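Local coordinates for S-M checkpoint control protein rad4 (Schizosaccharomyces pombe, PDB 4BMD) that acts in DNA replication and in the checkpoint coupling S phase to mitosis, as a BRCT-repeat signalling adaptor, here its third and fourth BRCT domains, at residues Pro97-Pro101 against Ser102-Tyr106; Gln164-Glu168 against Trp169-Val173; Arg172-Gly175 against Val176-Trp180. All coordinates share one frame; numbering follows the deposited sequence.

Interaction 1: Pro97-Pro101 against Ser102-Tyr106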
loop_
_atom_site.group_PDB
_atom_site.type_symbol
_atom_site.label_atom_id
_atom_site.label_comp_id
_atom_site.label_asym_id
_atom_site.label_seq_id
_atom_site.Cartn_x
_atom_site.Cartn_y
_atom_site.Cartn_z
ATOM N N PRO A 97 4.487 -7.523 0.537
ATOM C CA PRO A 97 5.097 -7.074 1.790
ATOM C C PRO A 97 6.035 -5.903 1.526
ATOM O O PRO A 97 6.913 -6.006 0.668
ATOM C CB PRO A 97 5.896 -8.297 2.242
ATOM C CG PRO A 97 5.159 -9.450 1.666
ATOM C CD PRO A 97 4.643 -8.975 0.337
ATOM N N PHE A 98 5.839 -4.802 2.245
ATOM C CA PHE A 98 6.602 -3.587 1.991
ATOM C C PHE A 98 7.116 -2.943 3.269
ATOM O O PHE A 98 8.086 -2.186 3.242
ATOM C CB PHE A 98 5.749 -2.576 1.217
ATOM C CG PHE A 98 4.502 -2.148 1.944
ATOM C CD1 PHE A 98 4.537 -1.112 2.866
ATOM C CD2 PHE A 98 3.293 -2.775 1.697
ATOM C CE1 PHE A 98 3.392 -0.720 3.534
ATOM C CE2 PHE A 98 2.144 -2.385 2.360
ATOM C CZ PHE A 98 2.195 -1.357 3.281
ATOM N N PHE A 99 6.460 -3.235 4.386
ATOM C CA PHE A 99 6.763 -2.544 5.634
ATOM C C PHE A 99 8.148 -2.846 6.200
ATOM O O PHE A 99 8.514 -4.000 6.415
ATOM C CB PHE A 99 5.702 -2.822 6.699
ATOM C CG PHE A 99 6.010 -2.193 8.026
ATOM C CD1 PHE A 99 5.933 -0.819 8.189
ATOM C CD2 PHE A 99 6.390 -2.970 9.107
ATOM C CE1 PHE A 99 6.223 -0.233 9.405
ATOM C CE2 PHE A 99 6.680 -2.388 10.326
ATOM C CZ PHE A 99 6.596 -1.018 10.475
ATOM N N ARG A 100 8.907 -1.782 6.434
ATOM C CA ARG A 100 10.221 -1.884 7.054
ATOM C C ARG A 100 10.337 -0.870 8.187
ATOM O O ARG A 100 10.256 0.336 7.957
ATOM C CB ARG A 100 11.326 -1.649 6.022
ATOM C CG ARG A 100 11.461 -2.753 4.986
ATOM C CD ARG A 100 12.562 -2.433 3.986
ATOM N NE ARG A 100 12.838 -3.553 3.090
ATOM C CZ ARG A 100 12.208 -3.761 1.938
ATOM N NH1 ARG A 100 11.260 -2.927 1.538
ATOM N NH2 ARG A 100 12.525 -4.805 1.186
ATOM N N PRO A 101 10.526 -1.361 9.422
ATOM C CA PRO A 101 10.636 -0.510 10.616
ATOM C C PRO A 101 11.760 0.522 10.526
ATOM O O PRO A 101 11.726 1.522 11.242
ATOM C CB PRO A 101 10.934 -1.517 11.731
ATOM C CG PRO A 101 10.333 -2.792 11.249
ATOM C CD PRO A 101 10.555 -2.794 9.765
ATOM N N SER A 102 12.739 0.284 9.659
ATOM C CA SER A 102 13.855 1.210 9.495
ATOM C C SER A 102 13.434 2.478 8.757
ATOM O O SER A 102 14.153 3.478 8.767
ATOM C CB SER A 102 15.019 0.533 8.765
ATOM O OG SER A 102 14.619 0.053 7.493
ATOM N N LEU A 103 12.269 2.430 8.116
ATOM C CA LEU A 103 11.744 3.582 7.389
ATOM C C LEU A 103 10.981 4.526 8.311
ATOM O O LEU A 103 10.819 5.707 8.005
ATOM C CB LEU A 103 10.834 3.128 6.247
ATOM C CG LEU A 103 11.514 2.428 5.070
ATOM C CD1 LEU A 103 10.479 1.925 4.078
ATOM C CD2 LEU A 103 12.495 3.369 4.390
ATOM N N VAL A 104 10.518 3.993 9.438
ATOM C CA VAL A 104 9.707 4.753 10.391
ATOM C C VAL A 104 10.323 6.070 10.898
ATOM O O VAL A 104 9.646 7.100 10.887
ATOM C CB VAL A 104 9.249 3.877 11.584
ATOM C CG1 VAL A 104 8.341 4.672 12.512
ATOM C CG2 VAL A 104 8.540 2.631 11.080
ATOM N N PRO A 105 11.598 6.052 11.341
ATOM C CA PRO A 105 12.160 7.315 11.842
ATOM C C PRO A 105 12.260 8.395 10.766
ATOM O O PRO A 105 12.373 9.576 11.090
ATOM C CB PRO A 105 13.566 6.916 12.303
ATOM C CG PRO A 105 13.496 5.450 12.531
ATOM C CD PRO A 105 12.551 4.939 11.497
ATOM N N TYR A 106 12.215 7.988 9.502
ATOM C CA TYR A 106 12.312 8.926 8.392
ATOM C C TYR A 106 10.975 9.593 8.066
ATOM O O TYR A 106 10.937 10.764 7.690
ATOM C CB TYR A 106 12.871 8.228 7.153
ATOM C CG TYR A 106 14.312 7.792 7.290
ATOM C CD1 TYR A 106 15.352 8.669 7.011
ATOM C CD2 TYR A 106 14.632 6.503 7.694
ATOM C CE1 TYR A 106 16.671 8.277 7.132
ATOM C CE2 TYR A 106 15.951 6.102 7.818
ATOM C CZ TYR A 106 16.964 6.993 7.535
ATOM O OH TYR A 106 18.278 6.600 7.657
#

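Interaction 2: Gln164-Glu168 against Trp169-Val173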
loop_
_atom_site.group_PDB
_atom_site.type_symbol
_atom_site.label_atom_id
_atom_site.label_comp_id
_atom_site.label_asym_id
_atom_site.label_seq_id
_atom_site.Cartn_x
_atom_site.Cartn_y
_atom_site.Cartn_z
ATOM N N GLN A 164 -1.492 24.664 -6.601
ATOM C CA GLN A 164 -1.300 26.111 -6.565
ATOM C C GLN A 164 -1.232 26.631 -5.133
ATOM O O GLN A 164 -0.354 27.425 -4.796
ATOM C CB GLN A 164 -2.417 26.820 -7.331
ATOM C CG GLN A 164 -2.450 26.501 -8.816
ATOM C CD GLN A 164 -3.703 27.019 -9.502
ATOM O OE1 GLN A 164 -3.882 26.843 -10.708
ATOM N NE2 GLN A 164 -4.579 27.659 -8.732
ATOM N N HIS A 165 -2.160 26.177 -4.295
ATOM C CA HIS A 165 -2.179 26.559 -2.887
ATOM C C HIS A 165 -0.920 26.093 -2.163
ATOM O O HIS A 165 -0.328 26.844 -1.389
ATOM C CB HIS A 165 -3.416 25.993 -2.189
ATOM C CG HIS A 165 -4.672 26.757 -2.469
ATOM N ND1 HIS A 165 -4.695 28.128 -2.602
ATOM C CD2 HIS A 165 -5.950 26.342 -2.640
ATOM C CE1 HIS A 165 -5.932 28.525 -2.841
ATOM N NE2 HIS A 165 -6.712 27.460 -2.871
ATOM N N ALA A 166 -0.521 24.850 -2.418
ATOM C CA ALA A 166 0.673 24.284 -1.800
ATOM C C ALA A 166 1.916 25.072 -2.193
ATOM O O ALA A 166 2.820 25.271 -1.381
ATOM C CB ALA A 166 0.829 22.821 -2.177
ATOM N N THR A 167 1.953 25.520 -3.444
ATOM C CA THR A 167 3.067 26.320 -3.935
ATOM C C THR A 167 3.140 27.659 -3.206
ATOM O O THR A 167 4.218 28.094 -2.798
ATOM C CB THR A 167 2.960 26.557 -5.452
ATOM O OG1 THR A 167 3.000 25.297 -6.133
ATOM C CG2 THR A 167 4.110 27.422 -5.942
ATOM N N GLU A 168 1.988 28.301 -3.034
ATOM C CA GLU A 168 1.917 29.576 -2.326
ATOM C C GLU A 168 2.249 29.414 -0.847
ATOM O O GLU A 168 2.906 30.267 -0.251
ATOM C CB GLU A 168 0.526 30.196 -2.468
ATOM C CG GLU A 168 0.126 30.526 -3.894
ATOM C CD GLU A 168 -1.275 31.102 -3.983
ATOM O OE1 GLU A 168 -1.814 31.518 -2.934
ATOM O OE2 GLU A 168 -1.839 31.135 -5.097
ATOM N N TRP A 169 1.792 28.313 -0.259
ATOM C CA TRP A 169 1.953 28.085 1.174
ATOM C C TRP A 169 3.263 27.374 1.497
ATOM O O TRP A 169 3.478 26.944 2.631
ATOM C CB TRP A 169 0.769 27.282 1.714
ATOM C CG TRP A 169 -0.550 27.952 1.490
ATOM C CD1 TRP A 169 -0.763 29.276 1.240
ATOM C CD2 TRP A 169 -1.840 27.329 1.480
ATOM N NE1 TRP A 169 -2.106 29.518 1.082
ATOM C CE2 TRP A 169 -2.789 28.339 1.224
ATOM C CE3 TRP A 169 -2.285 26.017 1.668
ATOM C CZ2 TRP A 169 -4.156 28.078 1.152
ATOM C CZ3 TRP A 169 -3.642 25.760 1.593
ATOM C CH2 TRP A 169 -4.560 26.786 1.337
ATOM N N ASN A 170 4.130 27.262 0.494
ATOM C CA ASN A 170 5.421 26.593 0.636
ATOM C C ASN A 170 5.294 25.152 1.131
ATOM O O ASN A 170 6.136 24.662 1.883
ATOM C CB ASN A 170 6.366 27.397 1.537
ATOM C CG ASN A 170 7.817 26.976 1.385
ATOM O OD1 ASN A 170 8.263 26.631 0.290
ATOM N ND2 ASN A 170 8.555 26.987 2.489
ATOM N N VAL A 171 4.228 24.481 0.714
ATOM C CA VAL A 171 4.087 23.056 0.970
ATOM C C VAL A 171 4.759 22.302 -0.171
ATOM O O VAL A 171 4.522 22.596 -1.343
ATOM C CB VAL A 171 2.609 22.635 1.078
ATOM C CG1 VAL A 171 2.496 21.128 1.275
ATOM C CG2 VAL A 171 1.925 23.380 2.216
ATOM N N ARG A 172 5.609 21.341 0.173
ATOM C CA ARG A 172 6.363 20.598 -0.829
ATOM C C ARG A 172 5.444 19.752 -1.706
ATOM O O ARG A 172 4.719 18.890 -1.211
ATOM C CB ARG A 172 7.416 19.715 -0.155
ATOM C CG ARG A 172 8.501 19.220 -1.095
ATOM C CD ARG A 172 9.271 20.382 -1.707
ATOM N NE ARG A 172 9.918 21.207 -0.691
ATOM N N VAL A 173 5.473 20.010 -3.010
ATOM C CA VAL A 173 4.665 19.254 -3.958
ATOM C C VAL A 173 5.499 18.146 -4.593
ATOM O O VAL A 173 6.442 18.416 -5.334
ATOM C CB VAL A 173 4.085 20.159 -5.056
ATOM C CG1 VAL A 173 3.177 19.358 -5.976
ATOM C CG2 VAL A 173 3.325 21.321 -4.435
HETATM O O HOH W 1 -2.301 32.266 0.293
#

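Interaction 3: Arg172-Gly175 against Val176-Trp180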
loop_
_atom_site.group_PDB
_atom_site.type_symbol
_atom_site.label_atom_id
_atom_site.label_comp_id
_atom_site.label_asym_id
_atom_site.label_seq_id
_atom_site.Cartn_x
_atom_site.Cartn_y
_atom_site.Cartn_z
ATOM N N ARG A 172 5.609 21.341 0.173
ATOM C CA ARG A 172 6.363 20.598 -0.829
ATOM C C ARG A 172 5.444 19.752 -1.706
ATOM O O ARG A 172 4.719 18.890 -1.211
ATOM C CB ARG A 172 7.416 19.715 -0.155
ATOM C CG ARG A 172 8.501 19.220 -1.095
ATOM C CD ARG A 172 9.271 20.382 -1.707
ATOM N NE ARG A 172 9.918 21.207 -0.691
ATOM N N VAL A 173 5.473 20.010 -3.010
ATOM C CA VAL A 173 4.665 19.254 -3.958
ATOM C C VAL A 173 5.499 18.146 -4.593
ATOM O O VAL A 173 6.442 18.416 -5.334
ATOM C CB VAL A 173 4.085 20.159 -5.056
ATOM C CG1 VAL A 173 3.177 19.358 -5.976
ATOM C CG2 VAL A 173 3.325 21.321 -4.435
ATOM N N VAL A 174 5.143 16.901 -4.294
ATOM C CA VAL A 174 5.950 15.752 -4.685
ATOM C C VAL A 174 5.147 14.719 -5.473
ATOM O O VAL A 174 4.051 14.329 -5.067
ATOM C CB VAL A 174 6.556 15.063 -3.441
ATOM C CG1 VAL A 174 7.425 13.887 -3.848
ATOM C CG2 VAL A 174 7.353 16.058 -2.615
ATOM N N GLY A 175 5.700 14.274 -6.600
ATOM C CA GLY A 175 5.099 13.202 -7.374
ATOM C C GLY A 175 5.141 11.890 -6.612
ATOM O O GLY A 175 6.073 11.639 -5.850
ATOM N N VAL A 176 4.133 11.049 -6.821
ATOM C CA VAL A 176 3.987 9.815 -6.053
ATOM C C VAL A 176 5.107 8.806 -6.322
ATOM O O VAL A 176 5.400 7.956 -5.478
ATOM C CB VAL A 176 2.606 9.156 -6.299
ATOM C CG1 VAL A 176 2.522 8.595 -7.710
ATOM C CG2 VAL A 176 2.333 8.071 -5.267
ATOM N N ALA A 177 5.742 8.913 -7.489
ATOM C CA ALA A 177 6.834 8.011 -7.857
ATOM C C ALA A 177 7.919 7.986 -6.784
ATOM O O ALA A 177 8.529 6.948 -6.528
ATOM C CB ALA A 177 7.425 8.408 -9.203
ATOM N N TRP A 178 8.141 9.136 -6.158
ATOM C CA TRP A 178 9.061 9.250 -5.035
ATOM C C TRP A 178 8.728 8.250 -3.930
ATOM O O TRP A 178 9.618 7.594 -3.386
ATOM C CB TRP A 178 9.032 10.673 -4.482
ATOM C CG TRP A 178 9.678 10.822 -3.141
ATOM C CD1 TRP A 178 11.014 10.870 -2.876
ATOM C CD2 TRP A 178 9.013 10.957 -1.879
ATOM N NE1 TRP A 178 11.224 11.021 -1.527
ATOM C CE2 TRP A 178 10.012 11.077 -0.892
ATOM C CE3 TRP A 178 7.672 10.986 -1.488
ATOM C CZ2 TRP A 178 9.712 11.224 0.460
ATOM C CZ3 TRP A 178 7.376 11.129 -0.143
ATOM C CH2 TRP A 178 8.391 11.247 0.813
ATOM N N LEU A 179 7.445 8.126 -3.607
ATOM C CA LEU A 179 7.020 7.209 -2.557
ATOM C C LEU A 179 7.100 5.753 -3.003
ATOM O O LEU A 179 7.509 4.887 -2.228
ATOM C CB LEU A 179 5.604 7.534 -2.081
ATOM C CG LEU A 179 5.074 6.595 -0.994
ATOM C CD1 LEU A 179 5.955 6.654 0.248
ATOM C CD2 LEU A 179 3.633 6.918 -0.651
ATOM N N TRP A 180 6.709 5.481 -4.245
ATOM C CA TRP A 180 6.797 4.123 -4.773
ATOM C C TRP A 180 8.246 3.649 -4.799
ATOM O O TRP A 180 8.529 2.480 -4.533
ATOM C CB TRP A 180 6.188 4.018 -6.177
ATOM C CG TRP A 180 4.724 4.369 -6.280
ATOM C CD1 TRP A 180 4.143 5.151 -7.238
ATOM C CD2 TRP A 180 3.660 3.950 -5.409
ATOM N NE1 TRP A 180 2.790 5.243 -7.021
ATOM C CE2 TRP A 180 2.468 4.518 -5.903
ATOM C CE3 TRP A 180 3.599 3.153 -4.261
ATOM C CZ2 TRP A 180 1.233 4.315 -5.289
ATOM C CZ3 TRP A 180 2.372 2.955 -3.652
ATOM C CH2 TRP A 180 1.206 3.533 -4.168
#

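Interaction 1: Pro97-Pro101 against Ser102-Tyr106
Val104 overlaps the far end of the Phe99 ring: its CG2 methyl lies 4.0 Å from Phe99 CE1, with CZ only slightly farther off. This is the turn by which the linker between the two BRCT domains of the fragment, BRCT3 and BRCT4, runs into the short helix 104-107 ahead of the first strand of BRCT4. Phe99 has CG anti to its backbone N (chi1 177°), and although its CB sets off away from the turn, the ring swings back so that its end meets the valine. The methyl reaches the ring at a slant, while over one ring face, toward the rim, lies the backbone N of Pro101. The same CG2 also packs on Pro101, 3.4 Å from the carbonyl O.

Two backbone hydrogen bonds wind the chain into the turn. The bond from Leu103 N to Arg100 O is 2.9 Å long and fairly straight, 161° at the hydrogen, yet the donor approaches from above the carbonyl plane. Val104 N to Pro101 O is longer, 3.3 Å, and stands still farther out of the plane of its acceptor. Both span three residues, as tight helical turns do, and Pro105, with no N-H to give, puts its CD 3.5 Å from Pro101 O.

Outside the turn, Leu103 packs on Ile182 of helix 177-185 and Phe99 on Leu132, both in BRCT4, whereas Arg100 and Pro101 touch Val61 and Asp62 of BRCT3. The linker is thus held between both domains. Ser102 OG sits 4.0 Å from Arg100 CB, and Leu103 CD1 comes to 4.2 Å from that same CB.

Interaction 2: Gln164-Glu168 against Trp169-Val173
Trp169 lies alongside His165 one turn on, its indole folded back over the last turn of helix 157-168, which a Schellman motif closes within the beta-alpha-beta unit of BRCT4. From CB, 3.3 Å from His165 O, the side chain turns back with CG anti to the carbonyl carbon (chi1 -59°), bringing the indole over that same oxygen, which sits above one face toward the rim. CG is 3.1 Å from His165 O. Farther out, the six-membered ring takes His165 CB over its face as a CH-pi contact, CB to centroid 3.8 Å. The imidazole runs nearly parallel to it, planes 6° apart, but displaced, the centroids of the two rings 4.8 Å apart, with little of one over the other. At the pyrrole edge, NE1 donates a hydrogen bond to a water in the indole plane, 2.9 Å away; that water makes a weak bond to Glu168 OE1.

Backbone bonds end the helix. His165 O accepts from Trp169 N, Ala166 O from Val171 N, and Thr167 O weakly from Asn170 N, with Asn170, at positive phi, as the C-prime residue. The chain then enters strand 172-175; Ala166, on the helix, packs on Leu147 of strand 146-149. Ala166 CB touches both Val171 CB and Val173 CG2, each at 3.7 Å.

Interaction 3: Arg172-Gly175 against Val176-Trp180
Val174 CG1 meets Trp178 CB at 3.6 Å and lies obliquely to the indole, nearest its CE3 at 3.7 Å. This apolar pair forms where strand 172-175, the outermost strand of the parallel BRCT4 sheet within this chain, passes directly into helix 177-185. Trp178 has CG anti to the backbone N (chi1 166°), which sets CB and the CE3 side of the indole against Val174 CG1; Ile146 and Leu148 of the adjacent strand and Val192 of a loop pack on Trp178 as well. The chain leaves the strand at Gly175, and Val176 follows with helical backbone angles.

Among polar contacts, one backbone hydrogen bond spans the bend, from Trp178 N to Gly175 O at 3.3 Å. It is not straight, 144° at the hydrogen, and its donor stands above the carbonyl plane. The next turn is a helical one: Trp180 N donates to Val176 O. The indole NE1 is buried with the rest of Trp178 and is satisfied by the carbonyl O of Ile189.

Within the helical turn itself, Val176 CG2 lies over one face of the Trp180 ring, toward the rim. Leu179 packs on Leu125 and Leu129 of helix 119-131, and Trp180 also touches Leu125. Gly175 O also rests 3.4 Å from Trp178 CB.

Overall arrangement
Following the chain from the N terminus, interaction 1 comes first: the inter-domain linker turns into helix 104-107 and enters BRCT4. Much later, interaction 2 closes the end of helix 157-168 and leads into strand 172-175, and interaction 3 carries that strand's other end into helix 177-185. The last two share Arg172 and Val173 and run on in series, their centres about 14 Å apart; no contact nests in another or crosses it. Interaction 1 stands apart, nearest atoms about 7 Å from interaction 3. Each closes a local turn: they join the linker to helix 104-107, helix 157-168 to outermost strand 172-175, and that strand to helix 177-185.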